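Local coordinates for protein B-N-acetylhexosaminidase (Streptomyces plicatus, PDB 5FCZ) that hydrolyses terminal, non-reducing N-acetylhexosamine residues from glycosides as a family 20 beta-N-acetylhexosaminidase, probably through participation of the substrate's own 2-acetamido group, at residues Trp350-Gly355 and Gln365-Asp370; Gly311-Ile316 and Thr346-His351; Thr408-Ser413 and Glu450-Pro455. All blocks are in the same frame, centred on the assembly; numbering follows the deposited sequence.

Interaction 1 (Trp350-Gly355 and Gln365-Asp370); sequences WHQLAG and QYWGLD. With TNX (1,5-anhydro-2-deoxy-2-(ethanethioylamino)-D-arabino-hex-1-enitol), chain B.
Trp350 and Trp367 meet in an offset edge-to-face pair: the six-membered edge of Trp350 is directed at the face of the Trp367 pyrrole ring, with the planes at 76° and Trp350 CE3 3.7 Å from Trp367 CD1. The two indoles thus form a corner, and the thioacetyl methyl of the bound TNX fills it. TNX C8 sits over the centre of the Trp350 ring, 3.6 Å from Trp350 CD2, while it also lies over one face of Trp367; the sulfur follows, with TNX S7 3.5 Å from Trp367 CE3. The flat, apolar indole faces give the methyl dispersion contact from two sides. His351 CE1 packs over the other face of Trp367, and Tyr366 CD1 lies over the centre of the His351 ring, which completes an aromatic cluster. CG of His351 is placed between its backbone N and carbonyl carbon (chi1 74°), a torsion that turns the imidazole toward 365-370.

Among the polar contacts, Trp367 NE1 donates to Gln352 OE1 at 2.9 Å. The bond is nearly straight at 162°, lies in the indole plane and uses a carbonyl lone pair, so it helps to fix the rotation of the indole against the ligand. The backbone bond from His351 N to Gln365 O is weak. Gln365 runs beside Trp350, pointing the same way, its OE1 over the indole face opposite TNX, toward the rim. OE1 bonds His315, and NE2 bonds Glu444 and Ser393; Trp350 NE1 itself bonds Glu250, and His351 NE2 bonds Glu376.

Trp350 and Gln365 form a parallel bridge between the ends of strands 346-350 and 363-366. Beyond it the chain turns into the 3-10 segment 351-354, where helix 374-385 packs against His351 and Gln352 and helix 326-342 receives Leu353.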
loop_
_atom_site.group_PDB
_atom_site.type_symbol
_atom_site.label_atom_id
_atom_site.label_comp_id
_atom_site.label_asym_id
_atom_site.label_seq_id
_atom_site.Cartn_x
_atom_site.Cartn_y
_atom_site.Cartn_z
ATOM N N TRP A 350 -12.835 8.250 3.980
ATOM C CA TRP A 350 -13.238 8.258 2.585
ATOM C C TRP A 350 -13.874 9.618 2.277
ATOM O O TRP A 350 -14.253 10.353 3.183
ATOM C CB TRP A 350 -14.188 7.086 2.310
ATOM C CG TRP A 350 -13.573 5.719 2.568
ATOM C CD1 TRP A 350 -13.837 4.864 3.623
ATOM C CD2 TRP A 350 -12.605 5.047 1.751
ATOM N NE1 TRP A 350 -13.087 3.711 3.500
ATOM C CE2 TRP A 350 -12.318 3.800 2.367
ATOM C CE3 TRP A 350 -11.952 5.374 0.561
ATOM C CZ2 TRP A 350 -11.407 2.888 1.822
ATOM C CZ3 TRP A 350 -11.045 4.473 0.024
ATOM C CH2 TRP A 350 -10.777 3.248 0.654
ATOM N N HIS A 351 -13.970 9.975 0.989
ATOM C CA HIS A 351 -14.273 11.371 0.645
ATOM C C HIS A 351 -15.727 11.776 0.942
ATOM O O HIS A 351 -16.067 12.963 0.820
ATOM C CB HIS A 351 -13.935 11.658 -0.832
ATOM C CG HIS A 351 -14.914 11.072 -1.792
ATOM N ND1 HIS A 351 -14.766 9.811 -2.317
ATOM C CD2 HIS A 351 -16.076 11.557 -2.292
ATOM C CE1 HIS A 351 -15.788 9.545 -3.103
ATOM N NE2 HIS A 351 -16.601 10.584 -3.094
ATOM N N GLN A 352 -16.590 10.839 1.329
ATOM C CA GLN A 352 -17.854 11.219 1.946
ATOM C C GLN A 352 -17.648 12.129 3.142
ATOM O O GLN A 352 -18.548 12.887 3.515
ATOM C CB GLN A 352 -18.620 9.970 2.383
ATOM C CG GLN A 352 -19.250 9.243 1.247
ATOM C CD GLN A 352 -18.286 8.546 0.362
ATOM O OE1 GLN A 352 -17.252 8.076 0.806
ATOM N NE2 GLN A 352 -18.623 8.454 -0.910
ATOM N N LEU A 353 -16.494 12.044 3.790
ATOM C CA LEU A 353 -16.206 12.969 4.885
ATOM C C LEU A 353 -16.142 14.418 4.388
ATOM O O LEU A 353 -16.414 15.352 5.151
ATOM C CB LEU A 353 -14.893 12.569 5.583
ATOM C CG LEU A 353 -14.523 13.349 6.864
ATOM C CD1 LEU A 353 -15.516 13.136 8.005
ATOM C CD2 LEU A 353 -13.141 12.986 7.317
ATOM N N ALA A 354 -15.792 14.638 3.115
ATOM C CA ALA A 354 -15.727 16.013 2.624
ATOM C C ALA A 354 -17.058 16.738 2.774
ATOM O O ALA A 354 -17.094 17.974 2.690
ATOM C CB ALA A 354 -15.321 16.043 1.156
ATOM N N GLY A 355 -18.148 15.993 2.939
ATOM C CA GLY A 355 -19.474 16.548 3.097
ATOM C C GLY A 355 -19.949 16.566 4.529
ATOM O O GLY A 355 -21.144 16.756 4.758
ATOM N N GLN A 365 -9.949 10.351 1.229
ATOM C CA GLN A 365 -9.564 9.419 0.195
ATOM C C GLN A 365 -10.685 9.405 -0.822
ATOM O O GLN A 365 -11.799 8.978 -0.516
ATOM C CB GLN A 365 -9.329 8.043 0.795
ATOM C CG GLN A 365 -8.893 7.090 -0.232
ATOM C CD GLN A 365 -8.280 5.862 0.359
ATOM O OE1 GLN A 365 -8.206 5.712 1.598
ATOM N NE2 GLN A 365 -7.836 4.957 -0.521
ATOM N N TYR A 366 -10.396 9.880 -2.023
ATOM C CA TYR A 366 -11.393 9.987 -3.065
ATOM C C TYR A 366 -11.465 8.680 -3.836
ATOM O O TYR A 366 -10.464 8.245 -4.404
ATOM C CB TYR A 366 -11.048 11.131 -3.999
ATOM C CG TYR A 366 -11.976 11.231 -5.195
ATOM C CD1 TYR A 366 -13.201 11.880 -5.100
ATOM C CD2 TYR A 366 -11.627 10.656 -6.414
ATOM C CE1 TYR A 366 -14.042 11.972 -6.204
ATOM C CE2 TYR A 366 -12.457 10.735 -7.509
ATOM C CZ TYR A 366 -13.655 11.406 -7.407
ATOM O OH TYR A 366 -14.482 11.488 -8.505
ATOM N N TRP A 367 -12.652 8.069 -3.874
ATOM C CA TRP A 367 -12.841 6.800 -4.560
ATOM C C TRP A 367 -13.907 6.897 -5.639
ATOM O O TRP A 367 -14.456 5.877 -6.062
ATOM C CB TRP A 367 -13.179 5.685 -3.568
ATOM C CG TRP A 367 -14.397 5.875 -2.732
ATOM C CD1 TRP A 367 -14.524 6.700 -1.685
ATOM C CD2 TRP A 367 -15.658 5.187 -2.866
ATOM N NE1 TRP A 367 -15.794 6.594 -1.145
ATOM C CE2 TRP A 367 -16.506 5.674 -1.866
ATOM C CE3 TRP A 367 -16.147 4.227 -3.749
ATOM C CZ2 TRP A 367 -17.805 5.233 -1.713
ATOM C CZ3 TRP A 367 -17.439 3.794 -3.600
ATOM C CH2 TRP A 367 -18.254 4.292 -2.583
ATOM N N GLY A 368 -14.185 8.105 -6.109
ATOM C CA GLY A 368 -15.061 8.293 -7.241
ATOM C C GLY A 368 -14.414 7.835 -8.537
ATOM O O GLY A 368 -13.296 7.324 -8.575
ATOM N N LEU A 369 -15.169 8.011 -9.621
ATOM C CA LEU A 369 -14.808 7.556 -10.950
ATOM C C LEU A 369 -15.172 8.649 -11.946
ATOM O O LEU A 369 -15.655 9.724 -11.567
ATOM C CB LEU A 369 -15.547 6.289 -11.362
ATOM C CG LEU A 369 -16.324 5.337 -10.483
ATOM C CD1 LEU A 369 -17.366 5.985 -9.665
ATOM C CD2 LEU A 369 -16.994 4.352 -11.447
ATOM N N ASP A 370 -14.983 8.356 -13.237
ATOM C CA ASP A 370 -15.342 9.325 -14.270
ATOM C C ASP A 370 -16.832 9.621 -14.263
ATOM O O ASP A 370 -17.226 10.778 -14.412
ATOM C CB ASP A 370 -14.921 8.829 -15.644
ATOM C CG ASP A 370 -13.427 8.937 -15.876
ATOM O OD1 ASP A 370 -12.719 9.615 -15.085
ATOM O OD2 ASP A 370 -12.971 8.365 -16.880
HETATM C C1 TNX B . -17.290 -0.096 -2.317
HETATM S S7 TNX B . -14.909 1.362 -2.213
HETATM C C2 TNX B . -16.845 -0.071 -1.079
HETATM C C3 TNX B . -16.288 -1.352 -0.444
HETATM C C4 TNX B . -16.272 -2.420 -1.566
HETATM C C5 TNX B . -15.748 -1.796 -2.879
HETATM C C6 TNX B . -15.867 -2.817 -4.001
HETATM C C7 TNX B . -15.601 1.851 -0.777
HETATM C C8 TNX B . -14.984 2.952 0.059
HETATM N N2 TNX B . -16.680 1.179 -0.393
HETATM O O3 TNX B . -17.049 -1.712 0.670
HETATM O O4 TNX B . -15.451 -3.466 -1.157
HETATM O O5 TNX B . -16.497 -0.635 -3.287
HETATM O O6 TNX B . -14.964 -2.487 -5.022
#

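Interaction 2 (Gly311-Ile316 and Thr346-His351); sequences GRYLHI and TVVGWH. With TNX (1,5-anhydro-2-deoxy-2-(ethanethioylamino)-D-arabino-hex-1-enitol), chain B.
His315 points the edge of its imidazole at the face of Trp350: the planes are at 54°, and His315 CE1 comes 3.7 Å from Trp350 NE1. It reaches the indole face opposite the one that carries the methyl of TNX, so this histidine stands behind the wall of the ligand pocket as a second-shell residue. CG of His315 lies roughly opposite its backbone N (chi1 -154°), which swings the ring toward Trp350. Val348 covers one face of the same imidazole in a CH-pi contact, CG1 lying 3.8 Å from the ring centroid. Neither imidazole nitrogen is left to the hydrophobic neighbours, for NE2 bonds Gln365 and ND1 accepts from Gly317 N.

Tyr313 and Thr346 run side by side on this same sheet face, with Tyr313 CD2 3.7 Å from Thr346 CB, and Tyr313 CB also touches Val348 CG2. Beta-branched Thr346 and Val348 fit the extended backbone while offering methyls to the rings. Val347, on the opposite face with Leu314, meets Ile316 CD1 through CG2 at 3.6 Å, a purely apolar contact suited to the layer between sheet and helices.

The backbones are bonded in parallel register: Thr346 N to Arg312 O, Leu314 N to Thr346 O, Val348 N to Leu314 O and Ile316 N to Val348 O. The first is almost straight (176°), and a water also donates to Arg312 O.

With helix 326-342, which connects them and packs on Ile316 and Val347, the two strands make a beta-alpha-beta unit, right-handed as in TIM barrels. Helix 292-308 lies against Leu314, while strand 246-250 flanks 313-315 on the side away from 346-350, and His192 stacks on His315.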
loop_
_atom_site.group_PDB
_atom_site.type_symbol
_atom_site.label_atom_id
_atom_site.label_comp_id
_atom_site.label_asym_id
_atom_site.label_seq_id
_atom_site.Cartn_x
_atom_site.Cartn_y
_atom_site.Cartn_z
ATOM N N GLY A 311 2.100 4.795 13.647
ATOM C CA GLY A 311 2.013 5.752 12.569
ATOM C C GLY A 311 1.154 6.935 12.977
ATOM O O GLY A 311 0.547 6.982 14.050
ATOM N N ARG A 312 1.098 7.910 12.081
ATOM C CA ARG A 312 0.449 9.173 12.381
ATOM C C ARG A 312 -1.060 9.165 12.175
ATOM O O ARG A 312 -1.723 10.077 12.674
ATOM C CB ARG A 312 1.046 10.260 11.516
ATOM C CG ARG A 312 2.512 10.469 11.769
ATOM C CD ARG A 312 3.156 11.294 10.630
ATOM N NE ARG A 312 3.502 10.451 9.487
ATOM C CZ ARG A 312 3.996 10.921 8.349
ATOM N NH1 ARG A 312 4.192 12.230 8.219
ATOM N NH2 ARG A 312 4.286 10.089 7.343
ATOM N N TYR A 313 -1.620 8.187 11.462
ATOM C CA TYR A 313 -2.988 8.301 10.958
ATOM C C TYR A 313 -3.862 7.146 11.431
ATOM O O TYR A 313 -3.391 5.999 11.542
ATOM C CB TYR A 313 -3.006 8.345 9.412
ATOM C CG TYR A 313 -1.934 9.204 8.807
ATOM C CD1 TYR A 313 -0.703 8.675 8.503
ATOM C CD2 TYR A 313 -2.145 10.550 8.568
ATOM C CE1 TYR A 313 0.290 9.446 7.952
ATOM C CE2 TYR A 313 -1.148 11.346 8.020
ATOM C CZ TYR A 313 0.071 10.785 7.723
ATOM O OH TYR A 313 1.080 11.562 7.195
ATOM N N LEU A 314 -5.139 7.473 11.706
ATOM C CA LEU A 314 -6.228 6.502 11.868
ATOM C C LEU A 314 -7.314 6.818 10.846
ATOM O O LEU A 314 -7.742 7.967 10.718
ATOM C CB LEU A 314 -6.873 6.506 13.268
ATOM C CG LEU A 314 -6.044 6.186 14.489
ATOM C CD1 LEU A 314 -6.925 6.119 15.764
ATOM C CD2 LEU A 314 -5.317 4.890 14.288
ATOM N N HIS A 315 -7.754 5.789 10.137
ATOM C CA HIS A 315 -8.774 5.879 9.108
ATOM C C HIS A 315 -10.097 5.501 9.756
ATOM O O HIS A 315 -10.209 4.423 10.342
ATOM C CB HIS A 315 -8.398 4.910 7.998
ATOM C CG HIS A 315 -8.923 5.252 6.638
ATOM N ND1 HIS A 315 -10.263 5.426 6.372
ATOM C CD2 HIS A 315 -8.282 5.377 5.448
ATOM C CE1 HIS A 315 -10.421 5.687 5.087
ATOM N NE2 HIS A 315 -9.235 5.665 4.504
ATOM N N ILE A 316 -11.093 6.387 9.683
ATOM C CA ILE A 316 -12.406 6.096 10.253
ATOM C C ILE A 316 -13.434 5.770 9.176
ATOM O O ILE A 316 -14.634 5.736 9.458
ATOM C CB ILE A 316 -12.915 7.256 11.133
ATOM C CG1 ILE A 316 -13.066 8.555 10.335
ATOM C CG2 ILE A 316 -11.994 7.501 12.264
ATOM C CD1 ILE A 316 -13.635 9.666 11.128
ATOM N N THR A 346 -3.881 11.741 13.256
ATOM C CA THR A 346 -4.502 12.482 12.168
ATOM C C THR A 346 -5.637 11.658 11.549
ATOM O O THR A 346 -5.462 10.477 11.254
ATOM C CB THR A 346 -3.432 12.837 11.137
ATOM O OG1 THR A 346 -2.505 13.737 11.736
ATOM C CG2 THR A 346 -4.014 13.484 9.871
ATOM N N VAL A 347 -6.812 12.272 11.355
ATOM C CA VAL A 347 -7.944 11.506 10.846
ATOM C C VAL A 347 -7.863 11.403 9.327
ATOM O O VAL A 347 -7.436 12.334 8.627
ATOM C CB VAL A 347 -9.295 12.096 11.323
ATOM C CG1 VAL A 347 -9.432 13.500 10.971
ATOM C CG2 VAL A 347 -10.480 11.331 10.715
ATOM N N VAL A 348 -8.200 10.212 8.831
ATOM C CA VAL A 348 -8.408 9.938 7.420
ATOM C C VAL A 348 -9.819 9.376 7.289
ATOM O O VAL A 348 -10.258 8.585 8.133
ATOM C CB VAL A 348 -7.361 8.943 6.860
ATOM C CG1 VAL A 348 -7.501 8.782 5.330
ATOM C CG2 VAL A 348 -5.954 9.377 7.216
ATOM N N GLY A 349 -10.528 9.803 6.243
ATOM C CA GLY A 349 -11.815 9.243 5.912
ATOM C C GLY A 349 -11.945 9.130 4.408
ATOM O O GLY A 349 -11.261 9.815 3.657
ATOM N N TRP A 350 -12.835 8.250 3.980
ATOM C CA TRP A 350 -13.238 8.258 2.585
ATOM C C TRP A 350 -13.874 9.618 2.277
ATOM O O TRP A 350 -14.253 10.353 3.183
ATOM C CB TRP A 350 -14.188 7.086 2.310
ATOM C CG TRP A 350 -13.573 5.719 2.568
ATOM C CD1 TRP A 350 -13.837 4.864 3.623
ATOM C CD2 TRP A 350 -12.605 5.047 1.751
ATOM N NE1 TRP A 350 -13.087 3.711 3.500
ATOM C CE2 TRP A 350 -12.318 3.800 2.367
ATOM C CE3 TRP A 350 -11.952 5.374 0.561
ATOM C CZ2 TRP A 350 -11.407 2.888 1.822
ATOM C CZ3 TRP A 350 -11.045 4.473 0.024
ATOM C CH2 TRP A 350 -10.777 3.248 0.654
ATOM N N HIS A 351 -13.970 9.975 0.989
ATOM C CA HIS A 351 -14.273 11.371 0.645
ATOM C C HIS A 351 -15.727 11.776 0.942
ATOM O O HIS A 351 -16.067 12.963 0.820
ATOM C CB HIS A 351 -13.935 11.658 -0.832
ATOM C CG HIS A 351 -14.914 11.072 -1.792
ATOM N ND1 HIS A 351 -14.766 9.811 -2.317
ATOM C CD2 HIS A 351 -16.076 11.557 -2.292
ATOM C CE1 HIS A 351 -15.788 9.545 -3.103
ATOM N NE2 HIS A 351 -16.601 10.584 -3.094
HETATM C C1 TNX B . -17.290 -0.096 -2.317
HETATM S S7 TNX B . -14.909 1.362 -2.213
HETATM C C2 TNX B . -16.845 -0.071 -1.079
HETATM C C3 TNX B . -16.288 -1.352 -0.444
HETATM C C4 TNX B . -16.272 -2.420 -1.566
HETATM C C5 TNX B . -15.748 -1.796 -2.879
HETATM C C6 TNX B . -15.867 -2.817 -4.001
HETATM C C7 TNX B . -15.601 1.851 -0.777
HETATM C C8 TNX B . -14.984 2.952 0.059
HETATM N N2 TNX B . -16.680 1.179 -0.393
HETATM O O3 TNX B . -17.049 -1.712 0.670
HETATM O O4 TNX B . -15.451 -3.466 -1.157
HETATM O O5 TNX B . -16.497 -0.635 -3.287
HETATM O O6 TNX B . -14.964 -2.487 -5.022
HETATM O O HOH W 1 -0.314 12.422 14.042
#

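Interaction 3 (Thr408-Ser413 and Glu450-Pro455); sequences TPLGLS and ETLSDP. With TNX (1,5-anhydro-2-deoxy-2-(ethanethioylamino)-D-arabino-hex-1-enitol), chain B.
The loops that follow strands 389-392 and 440-447 of the catalytic barrel meet beside the sugar-binding site, where Gly411 N donates a hydrogen bond to Thr451 OG1 (3.0 Å). OG1 lies between the backbone N and carbonyl carbon of Thr451 (chi1 80°), and this rotation presents the hydroxyl to the glycine while CG2 turns to Leu412, 3.7 Å from its CD2. Gly411 has a positive phi of 87°, a conformation in which a CB would strike the preceding carbonyl.

Leucines pack to either side of this bond. Leu410 CD1 meets Leu452 CD2 at 3.7 Å, and both side chains also rest on Met461 of helix 455-462, while Leu410 CD2 touches Thr451 O. Leu412 turns its other methyl to the ligand, with CD1 3.5 Å from TNX C6. A bend at chi2 (89°) brings the Glu450 carboxylate to the ligand, where OE2 accepts a hydrogen bond from TNX O4 (2.7 Å); Arg168, a further ligand-binding residue, forms a long, weak ion pair with the same oxygen.

The sugar is therefore gripped by unlike chemistries at two nearby positions, O4 and C6: a carboxylate takes the 4-hydroxyl, and a leucine methyl lines the C6 arm. The carboxylate's negative charge probably strengthens its hold on O4, while the single backbone-to-threonine bond ties together the loops bearing these two groups.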
loop_
_atom_site.group_PDB
_atom_site.type_symbol
_atom_site.label_atom_id
_atom_site.label_comp_id
_atom_site.label_asym_id
_atom_site.label_seq_id
_atom_site.Cartn_x
_atom_site.Cartn_y
_atom_site.Cartn_z
ATOM N N THR A 408 -12.552 -11.402 -16.981
ATOM C CA THR A 408 -11.746 -11.652 -15.791
ATOM C C THR A 408 -12.538 -12.545 -14.829
ATOM O O THR A 408 -13.700 -12.244 -14.516
ATOM C CB THR A 408 -11.341 -10.327 -15.140
ATOM O OG1 THR A 408 -10.564 -9.574 -16.087
ATOM C CG2 THR A 408 -10.527 -10.532 -13.873
ATOM N N PRO A 409 -11.969 -13.662 -14.378
ATOM C CA PRO A 409 -12.748 -14.607 -13.547
ATOM C C PRO A 409 -13.015 -14.148 -12.129
ATOM O O PRO A 409 -14.029 -14.563 -11.555
ATOM C CB PRO A 409 -11.885 -15.872 -13.541
ATOM C CG PRO A 409 -10.549 -15.459 -13.971
ATOM C CD PRO A 409 -10.655 -14.192 -14.756
ATOM N N LEU A 410 -12.123 -13.354 -11.537
ATOM C CA LEU A 410 -12.288 -12.787 -10.211
ATOM C C LEU A 410 -12.633 -11.298 -10.308
ATOM O O LEU A 410 -12.638 -10.705 -11.383
ATOM C CB LEU A 410 -10.999 -13.017 -9.413
ATOM C CG LEU A 410 -10.611 -14.475 -9.159
ATOM C CD1 LEU A 410 -9.236 -14.552 -8.511
ATOM C CD2 LEU A 410 -11.646 -15.218 -8.295
ATOM N N GLY A 411 -12.863 -10.669 -9.160
ATOM C CA GLY A 411 -13.070 -9.234 -9.127
ATOM C C GLY A 411 -14.518 -8.818 -9.358
ATOM O O GLY A 411 -15.421 -9.630 -9.580
ATOM N N LEU A 412 -14.722 -7.501 -9.291
ATOM C CA LEU A 412 -15.984 -6.812 -9.542
ATOM C C LEU A 412 -15.909 -5.951 -10.803
ATOM O O LEU A 412 -14.854 -5.769 -11.415
ATOM C CB LEU A 412 -16.349 -5.943 -8.345
ATOM C CG LEU A 412 -16.452 -6.662 -6.977
ATOM C CD1 LEU A 412 -16.818 -5.668 -5.839
ATOM C CD2 LEU A 412 -17.444 -7.769 -7.033
ATOM N N SER A 413 -17.066 -5.417 -11.203
ATOM C CA SER A 413 -17.137 -4.573 -12.390
ATOM C C SER A 413 -18.025 -3.354 -12.189
ATOM O O SER A 413 -18.310 -2.647 -13.157
ATOM C CB SER A 413 -17.660 -5.383 -13.602
ATOM O OG SER A 413 -18.887 -6.009 -13.282
ATOM N N GLU A 450 -14.113 -9.018 -1.533
ATOM C CA GLU A 450 -15.378 -9.759 -1.674
ATOM C C GLU A 450 -15.182 -11.085 -2.393
ATOM O O GLU A 450 -15.839 -12.083 -2.063
ATOM C CB GLU A 450 -16.439 -8.965 -2.437
ATOM C CG GLU A 450 -17.128 -7.917 -1.612
ATOM C CD GLU A 450 -16.399 -6.584 -1.660
ATOM O OE1 GLU A 450 -15.183 -6.541 -1.998
ATOM O OE2 GLU A 450 -17.057 -5.571 -1.366
ATOM N N THR A 451 -14.286 -11.111 -3.380
ATOM C CA THR A 451 -14.158 -12.221 -4.315
ATOM C C THR A 451 -12.838 -12.957 -4.173
ATOM O O THR A 451 -12.598 -13.905 -4.926
ATOM C CB THR A 451 -14.284 -11.733 -5.779
ATOM O OG1 THR A 451 -13.040 -11.175 -6.214
ATOM C CG2 THR A 451 -15.374 -10.647 -5.949
ATOM N N LEU A 452 -11.969 -12.550 -3.246
ATOM C CA LEU A 452 -10.617 -13.082 -3.176
ATOM C C LEU A 452 -10.384 -13.728 -1.814
ATOM O O LEU A 452 -10.563 -13.088 -0.767
ATOM C CB LEU A 452 -9.598 -11.983 -3.429
ATOM C CG LEU A 452 -9.818 -11.099 -4.658
ATOM C CD1 LEU A 452 -8.834 -9.979 -4.612
ATOM C CD2 LEU A 452 -9.661 -11.910 -5.914
ATOM N N SER A 453 -9.957 -14.988 -1.828
ATOM C CA SER A 453 -9.799 -15.729 -0.592
ATOM C C SER A 453 -8.452 -16.409 -0.413
ATOM O O SER A 453 -8.293 -17.130 0.576
ATOM C CB SER A 453 -10.891 -16.795 -0.463
ATOM O OG SER A 453 -10.927 -17.614 -1.624
ATOM N N ASP A 454 -7.485 -16.217 -1.305
ATOM C CA ASP A 454 -6.165 -16.753 -1.012
ATOM C C ASP A 454 -5.094 -15.904 -1.676
ATOM O O ASP A 454 -5.391 -15.088 -2.555
ATOM C CB ASP A 454 -6.039 -18.229 -1.432
ATOM C CG ASP A 454 -6.210 -18.437 -2.885
ATOM O OD1 ASP A 454 -5.482 -17.798 -3.676
ATOM O OD2 ASP A 454 -7.069 -19.280 -3.234
ATOM N N PRO A 455 -3.838 -16.057 -1.253
ATOM C CA PRO A 455 -2.791 -15.124 -1.686
ATOM C C PRO A 455 -2.492 -15.157 -3.159
ATOM O O PRO A 455 -2.081 -14.123 -3.693
ATOM C CB PRO A 455 -1.571 -15.576 -0.875
ATOM C CG PRO A 455 -2.142 -16.193 0.294
ATOM C CD PRO A 455 -3.399 -16.865 -0.102
HETATM C C1 TNX B . -17.290 -0.096 -2.317
HETATM S S7 TNX B . -14.909 1.362 -2.213
HETATM C C2 TNX B . -16.845 -0.071 -1.079
HETATM C C3 TNX B . -16.288 -1.352 -0.444
HETATM C C4 TNX B . -16.272 -2.420 -1.566
HETATM C C5 TNX B . -15.748 -1.796 -2.879
HETATM C C6 TNX B . -15.867 -2.817 -4.001
HETATM C C7 TNX B . -15.601 1.851 -0.777
HETATM C C8 TNX B . -14.984 2.952 0.059
HETATM N N2 TNX B . -16.680 1.179 -0.393
HETATM O O3 TNX B . -17.049 -1.712 0.670
HETATM O O4 TNX B . -15.451 -3.466 -1.157
HETATM O O5 TNX B . -16.497 -0.635 -3.287
HETATM O O6 TNX B . -14.964 -2.487 -5.022
#

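In the fold
All three contacts belong to the catalytic domain, a TIM barrel with a parallel sheet, and all touch TNX. Interactions 1 and 2, with centres 13 Å apart, are continuous: they share Trp350 and His351, and join the successive neighbouring strands 313-315, 346-350 and 363-366, with Gln365 of one bonded to His315 of the other. Interaction 3 comes later in the chain and lies about 23 Å and 26 Å from them between centres, without touching either; its loops follow strands 389-392 and 440-447. The ligand bridges this separation: interaction 1 packs indole faces against its thioacetyl end, interaction 2 backs that wall, and interaction 3 holds O4 and C6, so strand ends and loops distant in sequence form one pocket.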